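Local coordinates for beta-lactamase-like protein (Koribacter versatilis, PDB 6B9V) that cleaves reactive FAD photoproducts as a PhnP-family diphosphatase of the metallo-beta-lactamase fold, probably at its pair of manganese ions, at residues Lys49-Asp54 against Ile146-Ala151; Glu66-Ile71 against Arg91-Pro96; Ser210-Ser215 against Thr227-Ile232; Ser217-Leu222 against Ala247-Ala252. All coordinates share one frame; numbering follows the deposited sequence.

Interaction 1: residues Lys49-Asp54 against Ile146-Ala151; sequences KLVLID and IELFGA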
loop_
_atom_site.group_PDB
_atom_site.type_symbol
_atom_site.label_atom_id
_atom_site.label_comp_id
_atom_site.label_asym_id
_atom_site.label_seq_id
_atom_site.Cartn_x
_atom_site.Cartn_y
_atom_site.Cartn_z
ATOM N N LYS A 49 20.361 11.362 -10.721
ATOM C CA LYS A 49 19.092 11.798 -10.144
ATOM C C LYS A 49 17.997 10.766 -10.420
ATOM O O LYS A 49 18.077 9.999 -11.392
ATOM C CB LYS A 49 18.663 13.167 -10.719
ATOM C CG LYS A 49 19.666 14.291 -10.559
ATOM C CD LYS A 49 19.882 14.654 -9.096
ATOM C CE LYS A 49 20.842 15.832 -8.965
ATOM N NZ LYS A 49 22.120 15.555 -9.658
ATOM N N LEU A 50 16.973 10.776 -9.569
ATOM C CA LEU A 50 15.813 9.901 -9.706
ATOM C C LEU A 50 14.522 10.709 -9.550
ATOM O O LEU A 50 14.289 11.338 -8.514
ATOM C CB LEU A 50 15.874 8.769 -8.670
ATOM C CG LEU A 50 14.917 7.566 -8.755
ATOM C CD1 LEU A 50 15.437 6.430 -7.872
ATOM C CD2 LEU A 50 13.495 7.931 -8.339
ATOM N N VAL A 51 13.683 10.672 -10.581
ATOM C CA VAL A 51 12.411 11.385 -10.575
ATOM C C VAL A 51 11.281 10.373 -10.631
ATOM O O VAL A 51 11.255 9.513 -11.498
ATOM C CB VAL A 51 12.312 12.377 -11.748
ATOM C CG1 VAL A 51 10.928 13.015 -11.805
ATOM C CG2 VAL A 51 13.408 13.459 -11.609
ATOM N N LEU A 52 10.375 10.453 -9.664
ATOM C CA LEU A 52 9.293 9.489 -9.536
ATOM C C LEU A 52 7.996 10.089 -10.052
ATOM O O LEU A 52 7.665 11.226 -9.720
ATOM C CB LEU A 52 9.133 9.067 -8.071
ATOM C CG LEU A 52 7.970 8.150 -7.718
ATOM C CD1 LEU A 52 8.138 6.795 -8.386
ATOM C CD2 LEU A 52 7.880 8.003 -6.198
ATOM N N ILE A 53 7.256 9.329 -10.853
ATOM C CA ILE A 53 5.956 9.797 -11.306
ATOM C C ILE A 53 4.909 8.965 -10.596
ATOM O O ILE A 53 4.772 7.761 -10.878
ATOM C CB ILE A 53 5.779 9.701 -12.849
ATOM C CG1 ILE A 53 6.847 10.538 -13.561
ATOM C CG2 ILE A 53 4.386 10.188 -13.254
ATOM C CD1 ILE A 53 6.706 10.550 -15.081
ATOM N N ASP A 54 4.223 9.631 -9.658
ATOM C CA ASP A 54 3.126 9.092 -8.823
ATOM C C ASP A 54 3.630 8.192 -7.686
ATOM O O ASP A 54 4.652 7.528 -7.802
ATOM C CB ASP A 54 2.089 8.344 -9.685
ATOM C CG ASP A 54 1.236 9.296 -10.532
ATOM O OD1 ASP A 54 1.205 10.506 -10.219
ATOM O OD2 ASP A 54 0.593 8.844 -11.502
ATOM N N ILE A 146 8.403 21.896 -16.098
ATOM C CA ILE A 146 9.005 21.676 -14.797
ATOM C C ILE A 146 10.499 21.479 -14.963
ATOM O O ILE A 146 10.927 20.495 -15.564
ATOM C CB ILE A 146 8.418 20.428 -14.097
ATOM C CG1 ILE A 146 6.889 20.446 -14.129
ATOM C CG2 ILE A 146 8.941 20.317 -12.675
ATOM C CD1 ILE A 146 6.282 21.714 -13.558
ATOM N N GLU A 147 11.286 22.403 -14.422
ATOM C CA GLU A 147 12.737 22.313 -14.497
ATOM C C GLU A 147 13.284 21.424 -13.386
ATOM O O GLU A 147 13.282 21.809 -12.218
ATOM C CB GLU A 147 13.351 23.712 -14.415
ATOM C CG GLU A 147 12.751 24.703 -15.402
ATOM C CD GLU A 147 13.294 24.536 -16.812
ATOM O OE1 GLU A 147 14.256 23.756 -16.989
ATOM O OE2 GLU A 147 12.765 25.189 -17.740
ATOM N N LEU A 148 13.723 20.222 -13.747
ATOM C CA LEU A 148 14.234 19.273 -12.772
ATOM C C LEU A 148 15.670 18.871 -13.072
ATOM O O LEU A 148 15.934 18.072 -13.978
ATOM C CB LEU A 148 13.348 18.027 -12.726
ATOM C CG LEU A 148 11.914 18.225 -12.235
ATOM C CD1 LEU A 148 11.140 16.893 -12.212
ATOM C CD2 LEU A 148 11.908 18.878 -10.862
ATOM N N PHE A 149 16.590 19.439 -12.304
ATOM C CA PHE A 149 18.002 19.089 -12.381
ATOM C C PHE A 149 18.557 19.139 -13.801
ATOM O O PHE A 149 19.300 18.258 -14.216
ATOM C CB PHE A 149 18.206 17.705 -11.765
ATOM C CG PHE A 149 17.442 17.516 -10.496
ATOM C CD1 PHE A 149 17.868 18.115 -9.322
ATOM C CD2 PHE A 149 16.275 16.770 -10.479
ATOM C CE1 PHE A 149 17.153 17.958 -8.152
ATOM C CE2 PHE A 149 15.561 16.610 -9.315
ATOM C CZ PHE A 149 16.000 17.211 -8.149
ATOM N N GLY A 150 18.188 20.178 -14.543
ATOM C CA GLY A 150 18.680 20.355 -15.897
ATOM C C GLY A 150 17.725 19.858 -16.974
ATOM O O GLY A 150 17.841 20.240 -18.131
ATOM N N ALA A 151 16.777 19.005 -16.608
ATOM C CA ALA A 151 15.865 18.452 -17.607
ATOM C C ALA A 151 14.524 19.173 -17.568
ATOM O O ALA A 151 14.140 19.714 -16.537
ATOM C CB ALA A 151 15.677 16.972 -17.388
#
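Lys49 and Phe149 lie 7.7 Å apart at their CA atoms, and Val51 and Leu148 lie 8.4 Å apart at theirs. The backbones are too far apart to pair, so side chains alone bridge strand 49-53 and the hairpin end of strand 146-148. That end is a type I' turn closed by Ala151 N to Leu148 O at 2.9 Å. Phe149 and Gly150 adopt positive phi in it, and at Gly150 a CB would collide with the preceding carbonyl.

Lys49 bends at chi2 (-65°), which lays its aliphatic chain over one face of the Phe149 ring. CD sits 4.2 Å from the ring centroid, a CH-pi contact 19° off the normal, and CE comes to 3.8 Å from Phe149 CD1. A lysine suits this partly exposed place because its methylenes pack while NZ turns to a weak bond with Asp47 O. Val51 CG2 lies at the edge of the same ring, and its other methyl, CG1, meets Leu148 CD1 at 3.9 Å.

Strand 41-46 adds Tyr46, whose hydroxyl bonds Leu148 O. Ala73 and Val75 of strand 73-75 and Phe153 of strand 151-160 complete this apolar layer between the two sheets.

Interaction 2: residues Glu66-Ile71 against Arg91-Pro96; sequences EGIKKI and RPLSFP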
loop_
_atom_site.group_PDB
_atom_site.type_symbol
_atom_site.label_atom_id
_atom_site.label_comp_id
_atom_site.label_asym_id
_atom_site.label_seq_id
_atom_site.Cartn_x
_atom_site.Cartn_y
_atom_site.Cartn_z
ATOM N N GLU A 66 13.329 -2.157 -6.503
ATOM C CA GLU A 66 14.314 -1.515 -7.362
ATOM C C GLU A 66 15.511 -0.915 -6.623
ATOM O O GLU A 66 16.361 -0.259 -7.240
ATOM C CB GLU A 66 13.632 -0.433 -8.189
ATOM C CG GLU A 66 12.644 -0.994 -9.194
ATOM C CD GLU A 66 13.340 -1.639 -10.377
ATOM O OE1 GLU A 66 12.677 -2.373 -11.145
ATOM O OE2 GLU A 66 14.558 -1.404 -10.542
ATOM N N GLY A 67 15.580 -1.135 -5.314
ATOM C CA GLY A 67 16.689 -0.645 -4.506
ATOM C C GLY A 67 16.792 0.868 -4.428
ATOM O O GLY A 67 17.895 1.410 -4.347
ATOM N N ILE A 68 15.651 1.557 -4.448
ATOM C CA ILE A 68 15.648 3.017 -4.335
ATOM C C ILE A 68 16.144 3.471 -2.960
ATOM O O ILE A 68 15.623 3.046 -1.929
ATOM C CB ILE A 68 14.249 3.602 -4.579
ATOM C CG1 ILE A 68 13.801 3.321 -6.022
ATOM C CG2 ILE A 68 14.230 5.112 -4.276
ATOM C CD1 ILE A 68 12.362 3.736 -6.301
ATOM N N LYS A 69 17.151 4.341 -2.957
ATOM C CA LYS A 69 17.758 4.816 -1.715
ATOM C C LYS A 69 17.539 6.316 -1.533
ATOM O O LYS A 69 17.790 6.862 -0.465
ATOM C CB LYS A 69 19.262 4.513 -1.703
ATOM C CG LYS A 69 19.622 3.036 -1.825
ATOM C CD LYS A 69 19.428 2.301 -0.502
ATOM C CE LYS A 69 19.802 0.827 -0.614
ATOM N NZ LYS A 69 19.547 0.089 0.657
ATOM N N LYS A 70 17.093 6.980 -2.593
ATOM C CA LYS A 70 16.907 8.426 -2.585
ATOM C C LYS A 70 15.977 8.845 -3.723
ATOM O O LYS A 70 16.078 8.331 -4.838
ATOM C CB LYS A 70 18.258 9.143 -2.713
ATOM C CG LYS A 70 18.165 10.661 -2.717
ATOM C CD LYS A 70 19.540 11.312 -2.636
ATOM C CE LYS A 70 19.434 12.835 -2.665
ATOM N NZ LYS A 70 20.768 13.462 -2.457
ATOM N N ILE A 71 15.075 9.774 -3.434
ATOM C CA ILE A 71 14.199 10.341 -4.454
ATOM C C ILE A 71 14.481 11.827 -4.587
ATOM O O ILE A 71 14.405 12.559 -3.606
ATOM C CB ILE A 71 12.714 10.147 -4.117
ATOM C CG1 ILE A 71 12.368 8.661 -3.987
ATOM C CG2 ILE A 71 11.843 10.830 -5.185
ATOM C CD1 ILE A 71 11.017 8.420 -3.312
ATOM N N ARG A 91 7.985 8.545 3.501
ATOM C CA ARG A 91 8.575 9.193 4.687
ATOM C C ARG A 91 10.016 8.792 5.106
ATOM O O ARG A 91 10.819 9.673 5.423
ATOM C CB ARG A 91 7.618 9.006 5.873
ATOM C CG ARG A 91 6.528 10.087 5.922
ATOM C CD ARG A 91 5.186 9.575 6.451
ATOM N NE ARG A 91 5.331 8.758 7.654
ATOM C CZ ARG A 91 4.312 8.232 8.324
ATOM N NH1 ARG A 91 3.072 8.442 7.914
ATOM N NH2 ARG A 91 4.533 7.497 9.405
ATOM N N PRO A 92 10.381 7.492 5.074
ATOM C CA PRO A 92 11.760 7.203 5.505
ATOM C C PRO A 92 12.850 7.684 4.534
ATOM O O PRO A 92 14.025 7.698 4.905
ATOM C CB PRO A 92 11.791 5.667 5.602
ATOM C CG PRO A 92 10.356 5.236 5.589
ATOM C CD PRO A 92 9.645 6.256 4.762
ATOM N N LEU A 93 12.482 8.054 3.312
ATOM C CA LEU A 93 13.463 8.619 2.388
ATOM C C LEU A 93 13.549 10.139 2.497
ATOM O O LEU A 93 14.382 10.768 1.836
ATOM C CB LEU A 93 13.132 8.236 0.936
ATOM C CG LEU A 93 13.236 6.740 0.628
ATOM C CD1 LEU A 93 12.862 6.464 -0.828
ATOM C CD2 LEU A 93 14.630 6.195 0.961
ATOM N N SER A 94 12.690 10.734 3.321
ATOM C CA SER A 94 12.587 12.197 3.375
ATOM C C SER A 94 13.367 12.834 4.523
ATOM O O SER A 94 13.351 14.059 4.689
ATOM C CB SER A 94 11.122 12.621 3.486
ATOM O OG SER A 94 10.586 12.230 4.740
ATOM N N PHE A 95 14.041 12.023 5.323
ATOM C CA PHE A 95 14.774 12.577 6.455
ATOM C C PHE A 95 16.147 13.071 6.021
ATOM O O PHE A 95 16.758 12.485 5.127
ATOM C CB PHE A 95 14.879 11.543 7.577
ATOM C CG PHE A 95 13.616 11.405 8.367
ATOM C CD1 PHE A 95 13.198 12.431 9.202
ATOM C CD2 PHE A 95 12.824 10.277 8.249
ATOM C CE1 PHE A 95 12.026 12.324 9.921
ATOM C CE2 PHE A 95 11.649 10.160 8.970
ATOM C CZ PHE A 95 11.248 11.185 9.808
ATOM N N PRO A 96 16.628 14.164 6.652
ATOM C CA PRO A 96 17.873 14.860 6.302
ATOM C C PRO A 96 19.050 13.921 6.064
ATOM O O PRO A 96 19.831 14.154 5.137
ATOM C CB PRO A 96 18.121 15.742 7.524
ATOM C CG PRO A 96 16.760 16.074 7.999
ATOM C CD PRO A 96 15.940 14.829 7.774
HETATM O O HOH W 1 15.286 11.031 -0.885
#
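Leu93 carries this contact, reaching from its short 3-10 segment to the loop that leads from helix 59-66 to strand 73-75. Its CB points at that loop, and the CA atoms of Leu93 and Lys70 are 6.1 Å apart. CB and CG serve as a stem, with CG anti to the carbonyl carbon (chi1 -65°), and the two methyls at the fork do the touching. CD1 reaches both isoleucines: it meets Ile71 CD1 at 3.7 Å and Ile68 CG2 at 3.9 Å, and both side chains cross that of Leu93 at about a right angle. CD2 takes the other direction and rests against the backbone, 3.5 Å from Lys69 O. A leucine fits here because its fork lets one methyl meet the isoleucine side chains and the other a peptide group.

The backbones communicate through one water, which accepts from Ile71 N at 2.8 Å and donates to Leu93 O at 2.9 Å. On the leucine side, Arg91 O takes two donors, Ser94 N and Ser94 OG, the latter at 2.7 Å, so the serine holds that carbonyl with both its backbone and its side chain. On the other, Gly67 ends helix 59-66 in a Schellman motif, where its positive phi is easy for a residue lacking CB.

The second subunit borders this place: its Ile21 packs on Leu93. The chemistry is therefore divided. Methyl packing holds the buried centre, a water satisfies two backbone groups that do not reach each other directly, and the charged end of Lys69 turns to a salt bridge with Asp24 of the second subunit.

Interaction 3: residues Ser210-Ser215 against Thr227-Ile232; sequences STLDNS and TYFTHI. With MN (manganese (II) ion), chain C.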
loop_
_atom_site.group_PDB
_atom_site.type_symbol
_atom_site.label_atom_id
_atom_site.label_comp_id
_atom_site.label_asym_id
_atom_site.label_seq_id
_atom_site.Cartn_x
_atom_site.Cartn_y
_atom_site.Cartn_z
ATOM N N SER A 210 -8.919 4.446 -21.639
ATOM C CA SER A 210 -8.890 4.171 -23.075
ATOM C C SER A 210 -8.867 2.661 -23.304
ATOM O O SER A 210 -8.267 1.936 -22.508
ATOM C CB SER A 210 -7.664 4.827 -23.726
ATOM O OG SER A 210 -7.672 4.626 -25.124
ATOM N N THR A 211 -9.508 2.196 -24.379
ATOM C CA THR A 211 -9.476 0.785 -24.744
ATOM C C THR A 211 -8.214 0.438 -25.507
ATOM O O THR A 211 -7.522 1.318 -26.030
ATOM C CB THR A 211 -10.678 0.376 -25.629
ATOM O OG1 THR A 211 -10.596 1.051 -26.895
ATOM C CG2 THR A 211 -11.986 0.721 -24.940
ATOM N N LEU A 212 -7.941 -0.855 -25.584
ATOM C CA LEU A 212 -6.826 -1.362 -26.377
ATOM C C LEU A 212 -6.899 -0.828 -27.804
ATOM O O LEU A 212 -5.907 -0.323 -28.335
ATOM C CB LEU A 212 -6.829 -2.902 -26.384
ATOM C CG LEU A 212 -5.568 -3.599 -26.899
ATOM C CD1 LEU A 212 -4.399 -3.353 -25.947
ATOM C CD2 LEU A 212 -5.821 -5.094 -27.060
ATOM N N ASP A 213 -8.079 -0.925 -28.419
ATOM C CA ASP A 213 -8.225 -0.535 -29.819
ATOM C C ASP A 213 -8.015 0.968 -29.980
ATOM O O ASP A 213 -7.352 1.433 -30.922
ATOM C CB ASP A 213 -9.604 -0.950 -30.352
ATOM C CG ASP A 213 -9.761 -0.683 -31.834
ATOM O OD1 ASP A 213 -9.272 -1.505 -32.639
ATOM O OD2 ASP A 213 -10.376 0.346 -32.194
ATOM N N ASN A 214 -8.577 1.730 -29.048
ATOM C CA ASN A 214 -8.454 3.181 -29.107
ATOM C C ASN A 214 -7.008 3.634 -28.965
ATOM O O ASN A 214 -6.538 4.538 -29.672
ATOM C CB ASN A 214 -9.307 3.842 -28.025
ATOM C CG ASN A 214 -9.403 5.345 -28.212
ATOM O OD1 ASN A 214 -9.842 5.813 -29.258
ATOM N ND2 ASN A 214 -8.979 6.107 -27.209
ATOM N N SER A 215 -6.293 2.982 -28.057
ATOM C CA SER A 215 -4.919 3.364 -27.779
ATOM C C SER A 215 -3.996 2.901 -28.891
ATOM O O SER A 215 -2.993 3.547 -29.170
ATOM C CB SER A 215 -4.488 2.817 -26.421
ATOM O OG SER A 215 -5.124 3.590 -25.410
ATOM N N THR A 227 5.842 2.061 -28.495
ATOM C CA THR A 227 4.729 2.486 -27.661
ATOM C C THR A 227 4.416 1.359 -26.663
ATOM O O THR A 227 4.362 0.186 -27.036
ATOM C CB THR A 227 3.465 2.817 -28.505
ATOM O OG1 THR A 227 3.767 3.835 -29.475
ATOM C CG2 THR A 227 2.332 3.299 -27.608
ATOM N N TYR A 228 4.226 1.726 -25.404
ATOM C CA TYR A 228 3.891 0.769 -24.358
ATOM C C TYR A 228 2.570 1.144 -23.721
ATOM O O TYR A 228 2.314 2.321 -23.467
ATOM C CB TYR A 228 4.988 0.734 -23.284
ATOM C CG TYR A 228 6.292 0.254 -23.843
ATOM C CD1 TYR A 228 7.208 1.146 -24.379
ATOM C CD2 TYR A 228 6.582 -1.094 -23.888
ATOM C CE1 TYR A 228 8.389 0.706 -24.917
ATOM C CE2 TYR A 228 7.774 -1.546 -24.426
ATOM C CZ TYR A 228 8.671 -0.636 -24.928
ATOM O OH TYR A 228 9.851 -1.068 -25.474
ATOM N N PHE A 229 1.737 0.151 -23.435
ATOM C CA PHE A 229 0.478 0.422 -22.763
ATOM C C PHE A 229 0.592 0.127 -21.269
ATOM O O PHE A 229 1.293 -0.808 -20.851
ATOM C CB PHE A 229 -0.663 -0.400 -23.357
ATOM C CG PHE A 229 -1.011 -0.043 -24.789
ATOM C CD1 PHE A 229 -0.704 1.206 -25.315
ATOM C CD2 PHE A 229 -1.648 -0.966 -25.600
ATOM C CE1 PHE A 229 -1.041 1.530 -26.642
ATOM C CE2 PHE A 229 -1.988 -0.654 -26.927
ATOM C CZ PHE A 229 -1.686 0.593 -27.441
ATOM N N THR A 230 -0.130 0.897 -20.469
ATOM C CA THR A 230 -0.070 0.695 -19.011
ATOM C C THR A 230 -1.467 0.902 -18.420
ATOM O O THR A 230 -2.428 1.125 -19.168
ATOM C CB THR A 230 0.975 1.642 -18.374
ATOM O OG1 THR A 230 1.164 1.321 -16.986
ATOM C CG2 THR A 230 0.538 3.112 -18.516
ATOM N N HIS A 231 -1.581 0.813 -17.093
ATOM C CA HIS A 231 -2.865 0.872 -16.368
ATOM C C HIS A 231 -3.767 -0.310 -16.765
ATOM O O HIS A 231 -4.986 -0.203 -16.812
ATOM C CB HIS A 231 -3.586 2.202 -16.607
ATOM C CG HIS A 231 -4.394 2.661 -15.432
ATOM N ND1 HIS A 231 -5.543 2.020 -15.027
ATOM C CD2 HIS A 231 -4.208 3.686 -14.567
ATOM C CE1 HIS A 231 -6.039 2.636 -13.965
ATOM N NE2 HIS A 231 -5.236 3.637 -13.655
ATOM N N ILE A 232 -3.131 -1.455 -16.969
ATOM C CA ILE A 232 -3.762 -2.631 -17.560
ATOM C C ILE A 232 -4.564 -3.444 -16.538
ATOM O O ILE A 232 -4.072 -3.701 -15.441
ATOM C CB ILE A 232 -2.694 -3.541 -18.185
ATOM C CG1 ILE A 232 -1.970 -2.805 -19.327
ATOM C CG2 ILE A 232 -3.310 -4.863 -18.666
ATOM C CD1 ILE A 232 -0.595 -3.367 -19.610
HETATM MN MN MN C . -5.391 5.243 -12.200
#
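Phe229 turns its ring toward helix 212-222 by setting CG anti to its own carbonyl carbon (chi1 -66°), while Leu212 swings CG away from its backbone N (chi1 -167°), and this brings its end closer to the ring. The two side chains cross at about a right angle, and Leu212 CD1 comes to 3.7 Å from Phe229 CD2. Ser215, one helical turn on, lies over a face of the same ring. Its CB is 4.0 Å from the ring centroid, 28° off the normal, in a CH-pi contact, and its carbonyl carbon C is 3.6 Å from Phe229 CZ. A small residue suits this position, since the aromatic ring packs close to the helix backbone itself. The hydroxyl of Ser215 is not lost in this buried place, for OG bonds Asp199 O.

The start of the helix is tied down by polar side chains. Thr211 is its N-cap, and its OG1 accepts from Asn214 N at 3.0 Å, giving a partner to a first-turn N-H, which has no helix carbonyl one turn back to bond. Asn214 ND2 bonds Ser210 OG at 2.9 Å, with the oxygen close to the plane of the amide.

Past the end of the strand, His231 adopts a left-handed backbone conformation, and its NE2 binds manganese at 2.2 Å. Asp82, His83 and Asp178 complete the protein ligands of that ion, Asp178 also serving the second manganese. The packing thus belongs to a beta-alpha-beta unit, strand 195-199, helix 212-222 and strand 226-230, whose last strand delivers a histidine to the dinuclear centre of a metallo-beta-lactamase fold.

Interaction 4: residues Ser217-Leu222 against Ala247-Ala252; sequences SIAEKL and AGIQLA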
loop_
_atom_site.group_PDB
_atom_site.type_symbol
_atom_site.label_atom_id
_atom_site.label_comp_id
_atom_site.label_asym_id
_atom_site.label_seq_id
_atom_site.Cartn_x
_atom_site.Cartn_y
_atom_site.Cartn_z
ATOM N N SER A 217 -5.066 3.029 -32.041
ATOM C CA SER A 217 -5.296 4.113 -33.012
ATOM C C SER A 217 -4.485 5.381 -32.721
ATOM O O SER A 217 -3.891 6.001 -33.636
ATOM C CB SER A 217 -6.775 4.479 -33.069
ATOM O OG SER A 217 -7.484 3.477 -33.754
ATOM N N ILE A 218 -4.489 5.774 -31.449
ATOM C CA ILE A 218 -3.676 6.902 -31.003
ATOM C C ILE A 218 -2.195 6.634 -31.281
ATOM O O ILE A 218 -1.482 7.495 -31.818
ATOM C CB ILE A 218 -3.908 7.181 -29.495
ATOM C CG1 ILE A 218 -5.334 7.711 -29.284
ATOM C CG2 ILE A 218 -2.855 8.147 -28.935
ATOM C CD1 ILE A 218 -5.797 7.719 -27.814
ATOM N N ALA A 219 -1.740 5.430 -30.938
ATOM C CA ALA A 219 -0.343 5.038 -31.147
ATOM C C ALA A 219 0.053 5.150 -32.620
ATOM O O ALA A 219 1.163 5.582 -32.955
ATOM C CB ALA A 219 -0.099 3.608 -30.636
ATOM N N GLU A 220 -0.861 4.769 -33.503
ATOM C CA GLU A 220 -0.561 4.795 -34.927
ATOM C C GLU A 220 -0.632 6.215 -35.492
ATOM O O GLU A 220 -0.056 6.502 -36.544
ATOM C CB GLU A 220 -1.493 3.841 -35.670
ATOM C CG GLU A 220 -1.133 2.381 -35.376
ATOM C CD GLU A 220 -2.034 1.369 -36.061
ATOM O OE1 GLU A 220 -1.628 0.187 -36.155
ATOM O OE2 GLU A 220 -3.145 1.746 -36.492
ATOM N N LYS A 221 -1.317 7.111 -34.790
ATOM C CA LYS A 221 -1.264 8.515 -35.172
ATOM C C LYS A 221 0.023 9.191 -34.694
ATOM O O LYS A 221 0.580 10.044 -35.394
ATOM C CB LYS A 221 -2.477 9.277 -34.632
ATOM C CG LYS A 221 -3.778 9.009 -35.383
ATOM C CD LYS A 221 -4.948 9.676 -34.665
ATOM C CE LYS A 221 -6.252 9.540 -35.444
ATOM N NZ LYS A 221 -6.612 8.114 -35.684
ATOM N N LEU A 222 0.486 8.839 -33.499
ATOM C CA LEU A 222 1.646 9.533 -32.932
ATOM C C LEU A 222 2.993 8.938 -33.372
ATOM O O LEU A 222 4.018 9.620 -33.315
ATOM C CB LEU A 222 1.554 9.556 -31.412
ATOM C CG LEU A 222 0.386 10.363 -30.829
ATOM C CD1 LEU A 222 0.350 10.208 -29.314
ATOM C CD2 LEU A 222 0.516 11.834 -31.222
ATOM N N ALA A 247 3.636 -4.270 -34.761
ATOM C CA ALA A 247 5.039 -4.004 -34.459
ATOM C C ALA A 247 5.189 -2.617 -33.846
ATOM O O ALA A 247 4.541 -1.668 -34.274
ATOM C CB ALA A 247 5.901 -4.129 -35.716
ATOM N N GLY A 248 6.019 -2.516 -32.821
ATOM C CA GLY A 248 6.261 -1.232 -32.186
ATOM C C GLY A 248 5.278 -0.858 -31.090
ATOM O O GLY A 248 5.392 0.221 -30.503
ATOM N N ILE A 249 4.313 -1.738 -30.824
ATOM C CA ILE A 249 3.288 -1.499 -29.814
ATOM C C ILE A 249 3.181 -2.715 -28.894
ATOM O O ILE A 249 2.996 -3.831 -29.367
ATOM C CB ILE A 249 1.907 -1.210 -30.476
ATOM C CG1 ILE A 249 2.011 -0.019 -31.433
ATOM C CG2 ILE A 249 0.847 -0.951 -29.437
ATOM C CD1 ILE A 249 0.710 0.295 -32.192
ATOM N N GLN A 250 3.333 -2.523 -27.586
ATOM C CA GLN A 250 3.268 -3.665 -26.667
ATOM C C GLN A 250 2.667 -3.255 -25.333
ATOM O O GLN A 250 2.756 -2.086 -24.954
ATOM C CB GLN A 250 4.669 -4.252 -26.423
ATOM C CG GLN A 250 5.368 -4.886 -27.613
ATOM C CD GLN A 250 4.838 -6.270 -27.955
ATOM O OE1 GLN A 250 5.383 -7.281 -27.502
ATOM N NE2 GLN A 250 3.787 -6.324 -28.776
ATOM N N LEU A 251 2.082 -4.205 -24.595
ATOM C CA LEU A 251 1.787 -3.947 -23.188
ATOM C C LEU A 251 3.100 -3.841 -22.421
ATOM O O LEU A 251 4.010 -4.660 -22.626
ATOM C CB LEU A 251 0.926 -5.065 -22.565
ATOM C CG LEU A 251 -0.392 -5.440 -23.261
ATOM C CD1 LEU A 251 -1.100 -6.535 -22.464
ATOM C CD2 LEU A 251 -1.296 -4.231 -23.397
ATOM N N ALA A 252 3.206 -2.845 -21.544
ATOM C CA ALA A 252 4.326 -2.813 -20.587
ATOM C C ALA A 252 4.248 -3.967 -19.584
ATOM O O ALA A 252 3.240 -4.681 -19.514
ATOM C CB ALA A 252 4.361 -1.486 -19.844
#
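Ile249, which meets Ala219 across the contact with its side chain, offers its carbonyl to the neighbouring Gln250. Gln250 NE2 donates to Ile249 O at 2.7 Å with an N-H...O angle of 163°; the acceptor lies in the plane of the amide, while the donor stands 24° out of the carbonyl plane. The same NE2 also bonds Asn242 O, so two carbonyls grip this one nitrogen and limit the rotation of the amide. A glutamine suits the spot because its folded chain returns to its own strand and still spans to helix 238-244.

On the other side of the strand, Ile249 points to helix 212-222. Its CG1 arm is extended (chi2 177°), which carries CD1 outward to 3.7 Å from Ala219 CB. The same methyl is 4.2 Å from Glu220 CG, so the glutamate contributes a methylene to the edge of the contact. Alanine is apt on the helix: with a single methyl as its side chain, it allows the CA atoms of Ala219 and Ile249 to approach to 7.6 Å. Isoleucine, beta-branched, is at ease in a strand and long enough to fill the interval. Just before it, Gly248 has backbone angles that would drive a CB into the carbonyl oxygen of Ala247.

Thr227 of the adjoining strand touches Ala219, and Phe229 packs on Ile249, which ties the helix to both last strands of the sheet. Across the helix-strand contact itself the chemistry is wholly apolar, so shape and burial hold it together, while the polar bonds run within the strand, to the adjoining strand 226-230 and to Asn242 of helix 238-244.

Following the chain from the N terminus, interaction 1 opens at 49-54 and closes only at 146-151, joining the two sheets of the sandwich. Interaction 2, 66-71 with 91-96, opens and closes wholly within that span, and the two touch through Leu50 and Leu52, which pack on Ile68 and Ile71. Interactions 3 and 4 come later and cross: 210-215 opens, 217-222 follows, then 227-232 and 247-252 close them in turn. Both use helix 212-222 and neighbouring strands, which meet directly through Phe229 and Ile249. Interaction 3 packs the helix of a beta-alpha-beta unit on its second strand, which leads to the manganese site, and interaction 4 adds the sheet's last strand.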